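Local coordinates for putative iron-uptake ABC transport system,periplasmic iron-binding protein (Campylobacter jejuni, PDB 3E13) that binds ferric iron and, as the periplasmic component of a putative ABC transport system, probably delivers it for uptake into the cell, at residues K205-N209 against P210-E214; M119-Y122 against E123-A126. All coordinates share one frame; numbering follows the deposited sequence.

Both interactions are local. Interaction 1 caps the start of helix 210-217; interaction 2 is a single helix-like turn in a loop. Interaction 2 comes first along the chain, in the loop after strand 97-109 and before strand 134-135. Interaction 1 follows where helix 198-205 gives way to helix 210-217. Their centres lie 29 Å apart, and the nearest atoms are about 19 Å apart, so they do not touch. The mixed sheet links their surroundings, because strand 97-109 pairs with strands 193-197 and 219-222. Each lies near an iron ligand: Asp212 is about 9 Å from Tyr200, and Tyr122 about 10 Å from Tyr143, side chain to side chain. Neither interaction supplies a ligand itself.

Interaction 1: K205-N209 against P210-E214; sequences KNSKN and PKDVE
Ser207 and Asp212 meet through a short side-chain hydrogen bond. Ser207 OG donates to Asp212 OD2 at 2.7 Å, on the anti lone pair of that oxygen. The same hydroxyl accepts from the backbone N of Asn209 at 3.0 Å, which forms an ST turn. Ser207 OG therefore ties the loop to itself and to the helix at once. With OG opposite the backbone N (chi1 -178°), it lies beside its own carbonyl carbon and faces Asp212.

The second polar group is the amide of Asn209, the N-cap residue of helix 210-217. Its OD1 accepts from Lys211 N at 3.0 Å, with the donor 49° out of the amide plane. The backbone O of Asn209 accepts from Asp212 N at 2.9 Å and more weakly from Val213 N at 3.3 Å. Side chain and carbonyl of one residue thus receive three N-H groups of the first turn, the last of them weakly. This is a classic N-cap, here preceded by the ST turn. Pro210 follows it as the first helical residue, where its lack of an N-H costs no helical bond.

A water bridges the side chains of Asn209 and Asp212. It accepts from Asn209 ND2 and donates to Asp212 OD2 at 2.7 Å. Asn209 and Asp212 cross at about a right angle, with amide and carboxylate planes 42° apart. The carboxylate sits at the start of the helix, where the helix dipole would probably favour its negative charge.

Val213 makes van der Waals contact with backbone oxygens: CG2 lies 3.2 Å from Ser207 O and also touches Lys205 O. Lys205 directs its NZ elsewhere, to Asn217 OD1. Asn206 ND2 bonds back to Gly202 O in helix 198-205 and to Thr284 OG1 in helix 283-288.

Interaction 2: M119-Y122 against E123-A126; sequences MKNY and EDLA
Asp124 has CG opposite its carbonyl carbon (chi1 -63°), which turns the carboxylate back toward the backbone N-H groups of Lys120 and Asn121. Met119 is bent at chi2 and chi3 (59° and 80°), and this brings SD beside Asp124 CB and Leu125 CD2.

Asp124 OD2 takes two bonds. Lys120 N donates to it at 2.9 Å on the anti lone pair. Asn121 N donates at 3.0 Å from above the carboxylate plane. The other oxygen, OD1, forms a salt bridge with Lys127. Bonds to both oxygens restrain the rotation of this buried carboxylate.

Backbone bonds return the other way. Leu125 N donates to Tyr122 O at 3.1 Å. Tyr122 O also accepts from Trp163 NE1.

The apolar side packs inward. Met119 SD meets Leu125 CD2 at 3.8 Å, the two chains crossing at about a right angle. Leu125 CD1 lies at the edge of the Tyr122 ring, 4.4 Å from Tyr122 CD2. Tyr122 OH is bonded to Arg104 O and His232 N.

Asp124 OD2 accepts from Asn121 N while Asp124 N donates to Asn121 O at 2.9 Å. This closes a single helix-like turn in the loop between strands 97-109 and 134-135, with Leu125 packed against Trp163 and Val167 of helix 157-170 and Val195 of strand 193-197.

Interaction 1: K205-N209 against P210-E214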
loop_
_atom_site.group_PDB
_atom_site.type_symbol
_atom_site.label_atom_id
_atom_site.label_comp_id
_atom_site.label_asym_id
_atom_site.label_seq_id
_atom_site.Cartn_x
_atom_site.Cartn_y
_atom_site.Cartn_z
ATOM N N LYS A 205 14.783 -3.487 -8.710
ATOM C CA LYS A 205 15.653 -3.130 -9.828
ATOM C C LYS A 205 16.779 -2.166 -9.522
ATOM O O LYS A 205 17.791 -2.175 -10.202
ATOM C CB LYS A 205 14.813 -2.576 -10.991
ATOM C CG LYS A 205 13.953 -3.560 -11.686
ATOM C CD LYS A 205 13.045 -2.898 -12.725
ATOM C CE LYS A 205 13.773 -2.440 -13.955
ATOM N NZ LYS A 205 14.334 -3.600 -14.720
ATOM N N ASN A 206 16.574 -1.298 -8.538
ATOM C CA ASN A 206 17.546 -0.308 -8.108
ATOM C C ASN A 206 18.282 -0.604 -6.790
ATOM O O ASN A 206 19.020 0.272 -6.284
ATOM C CB ASN A 206 16.863 1.032 -8.016
ATOM C CG ASN A 206 16.437 1.539 -9.379
ATOM O OD1 ASN A 206 17.259 2.120 -10.122
ATOM N ND2 ASN A 206 15.153 1.357 -9.715
ATOM N N SER A 207 18.117 -1.826 -6.301
ATOM C CA SER A 207 18.701 -2.221 -5.026
ATOM C C SER A 207 20.219 -2.248 -5.063
ATOM O O SER A 207 20.811 -2.558 -6.095
ATOM C CB SER A 207 18.144 -3.557 -4.662
ATOM O OG SER A 207 18.648 -4.000 -3.378
ATOM N N LYS A 208 20.816 -1.950 -3.922
ATOM C CA LYS A 208 22.254 -2.132 -3.726
ATOM C C LYS A 208 22.603 -3.599 -3.460
ATOM O O LYS A 208 23.771 -3.934 -3.383
ATOM C CB LYS A 208 22.800 -1.265 -2.619
ATOM C CG LYS A 208 22.535 0.248 -2.643
ATOM C CD LYS A 208 22.835 0.898 -3.918
ATOM C CE LYS A 208 22.750 2.465 -3.757
ATOM N NZ LYS A 208 22.983 2.945 -2.357
ATOM N N ASN A 209 21.611 -4.467 -3.356
ATOM C CA ASN A 209 21.823 -5.885 -3.274
ATOM C C ASN A 209 21.681 -6.491 -4.668
ATOM O O ASN A 209 20.598 -6.540 -5.195
ATOM C CB ASN A 209 20.788 -6.465 -2.294
ATOM C CG ASN A 209 20.821 -7.995 -2.212
ATOM O OD1 ASN A 209 21.587 -8.663 -2.897
ATOM N ND2 ASN A 209 19.955 -8.558 -1.351
ATOM N N PRO A 210 22.786 -6.913 -5.301
ATOM C CA PRO A 210 22.691 -7.423 -6.672
ATOM C C PRO A 210 21.692 -8.561 -6.879
ATOM O O PRO A 210 21.182 -8.730 -7.967
ATOM C CB PRO A 210 24.137 -7.842 -6.980
ATOM C CG PRO A 210 24.923 -6.904 -6.172
ATOM C CD PRO A 210 24.195 -6.852 -4.851
ATOM N N LYS A 211 21.406 -9.359 -5.851
ATOM C CA LYS A 211 20.431 -10.431 -6.023
ATOM C C LYS A 211 19.014 -9.837 -6.196
ATOM O O LYS A 211 18.167 -10.404 -6.887
ATOM C CB LYS A 211 20.487 -11.398 -4.831
ATOM C CG LYS A 211 21.842 -12.080 -4.581
ATOM C CD LYS A 211 22.164 -13.050 -5.716
ATOM C CE LYS A 211 23.378 -13.944 -5.415
ATOM N NZ LYS A 211 23.195 -15.206 -6.217
ATOM N N ASP A 212 18.745 -8.696 -5.537
ATOM C CA ASP A 212 17.462 -8.052 -5.653
ATOM C C ASP A 212 17.305 -7.581 -7.100
ATOM O O ASP A 212 16.222 -7.647 -7.673
ATOM C CB ASP A 212 17.375 -6.804 -4.787
ATOM C CG ASP A 212 17.073 -7.059 -3.322
ATOM O OD1 ASP A 212 16.610 -8.158 -2.949
ATOM O OD2 ASP A 212 17.220 -6.123 -2.498
ATOM N N VAL A 213 18.384 -7.048 -7.641
ATOM C CA VAL A 213 18.399 -6.528 -9.046
ATOM C C VAL A 213 18.065 -7.622 -10.040
ATOM O O VAL A 213 17.240 -7.422 -10.953
ATOM C CB VAL A 213 19.703 -5.825 -9.368
ATOM C CG1 VAL A 213 19.695 -5.341 -10.815
ATOM C CG2 VAL A 213 19.934 -4.610 -8.422
ATOM N N GLU A 214 18.620 -8.806 -9.838
ATOM C CA GLU A 214 18.310 -9.955 -10.695
ATOM C C GLU A 214 16.802 -10.261 -10.674
ATOM O O GLU A 214 16.156 -10.489 -11.723
ATOM C CB GLU A 214 19.083 -11.178 -10.211
ATOM C CG GLU A 214 20.558 -11.074 -10.437
ATOM C CD GLU A 214 21.269 -12.398 -10.113
ATOM O OE1 GLU A 214 22.501 -12.451 -10.370
ATOM O OE2 GLU A 214 20.606 -13.354 -9.599
HETATM O O HOH W 1 18.183 -6.543 -0.008
#

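Interaction 2: M119-Y122 against E123-A126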
loop_
_atom_site.group_PDB
_atom_site.type_symbol
_atom_site.label_atom_id
_atom_site.label_comp_id
_atom_site.label_asym_id
_atom_site.label_seq_id
_atom_site.Cartn_x
_atom_site.Cartn_y
_atom_site.Cartn_z
ATOM N N MET A 119 -4.794 -13.835 -18.372
ATOM C CA MET A 119 -4.606 -13.291 -17.036
ATOM C C MET A 119 -4.724 -11.759 -17.152
ATOM O O MET A 119 -3.737 -11.043 -17.196
ATOM C CB MET A 119 -3.257 -13.719 -16.479
ATOM C CG MET A 119 -2.965 -13.206 -15.035
ATOM S SD MET A 119 -4.138 -13.730 -13.813
ATOM C CE MET A 119 -3.565 -15.417 -13.469
ATOM N N LYS A 120 -5.949 -11.291 -17.282
ATOM C CA LYS A 120 -6.236 -9.899 -17.603
ATOM C C LYS A 120 -6.895 -9.091 -16.429
ATOM O O LYS A 120 -6.633 -7.928 -16.293
ATOM C CB LYS A 120 -7.162 -9.840 -18.832
ATOM C CG LYS A 120 -6.537 -10.321 -20.126
ATOM C CD LYS A 120 -5.716 -9.241 -20.737
ATOM C CE LYS A 120 -4.951 -9.708 -21.992
ATOM N NZ LYS A 120 -3.970 -8.639 -22.367
ATOM N N ASN A 121 -7.708 -9.758 -15.598
ATOM C CA ASN A 121 -8.486 -9.146 -14.543
ATOM C C ASN A 121 -8.194 -9.845 -13.221
ATOM O O ASN A 121 -7.764 -10.982 -13.234
ATOM C CB ASN A 121 -9.973 -9.335 -14.861
ATOM C CG ASN A 121 -10.353 -8.705 -16.204
ATOM O OD1 ASN A 121 -10.050 -7.544 -16.452
ATOM N ND2 ASN A 121 -10.993 -9.485 -17.089
ATOM N N TYR A 122 -8.465 -9.174 -12.120
ATOM C CA TYR A 122 -8.319 -9.785 -10.772
ATOM C C TYR A 122 -9.027 -11.100 -10.726
ATOM O O TYR A 122 -8.485 -12.043 -10.142
ATOM C CB TYR A 122 -8.731 -8.848 -9.619
ATOM C CG TYR A 122 -7.830 -7.638 -9.541
ATOM C CD1 TYR A 122 -8.271 -6.398 -9.965
ATOM C CD2 TYR A 122 -6.484 -7.761 -9.143
ATOM C CE1 TYR A 122 -7.423 -5.278 -9.946
ATOM C CE2 TYR A 122 -5.624 -6.661 -9.121
ATOM C CZ TYR A 122 -6.124 -5.402 -9.502
ATOM O OH TYR A 122 -5.282 -4.356 -9.566
ATOM N N GLU A 123 -10.200 -11.190 -11.373
ATOM C CA GLU A 123 -11.046 -12.384 -11.334
ATOM C C GLU A 123 -10.288 -13.605 -11.835
ATOM O O GLU A 123 -10.460 -14.729 -11.350
ATOM C CB GLU A 123 -12.288 -12.138 -12.202
ATOM C CG GLU A 123 -13.068 -13.386 -12.548
ATOM C CD GLU A 123 -14.269 -13.084 -13.431
ATOM O OE1 GLU A 123 -14.247 -12.084 -14.184
ATOM O OE2 GLU A 123 -15.205 -13.909 -13.388
ATOM N N ASP A 124 -9.416 -13.383 -12.792
ATOM C CA ASP A 124 -8.723 -14.482 -13.442
ATOM C C ASP A 124 -7.763 -15.211 -12.483
ATOM O O ASP A 124 -7.444 -16.380 -12.682
ATOM C CB ASP A 124 -7.981 -13.970 -14.671
ATOM C CG ASP A 124 -8.891 -13.416 -15.730
ATOM O OD1 ASP A 124 -10.029 -13.941 -15.870
ATOM O OD2 ASP A 124 -8.536 -12.455 -16.505
ATOM N N LEU A 125 -7.255 -14.514 -11.458
ATOM C CA LEU A 125 -6.373 -15.164 -10.479
ATOM C C LEU A 125 -7.010 -16.367 -9.795
ATOM O O LEU A 125 -6.287 -17.227 -9.268
ATOM C CB LEU A 125 -5.951 -14.195 -9.396
ATOM C CG LEU A 125 -5.064 -13.047 -9.883
ATOM C CD1 LEU A 125 -5.119 -11.927 -8.837
ATOM C CD2 LEU A 125 -3.657 -13.543 -10.034
ATOM N N ALA A 126 -8.338 -16.396 -9.767
ATOM C CA ALA A 126 -9.126 -17.425 -9.068
ATOM C C ALA A 126 -9.600 -18.574 -10.003
ATOM O O ALA A 126 -10.239 -19.532 -9.541
ATOM C CB ALA A 126 -10.307 -16.784 -8.394
#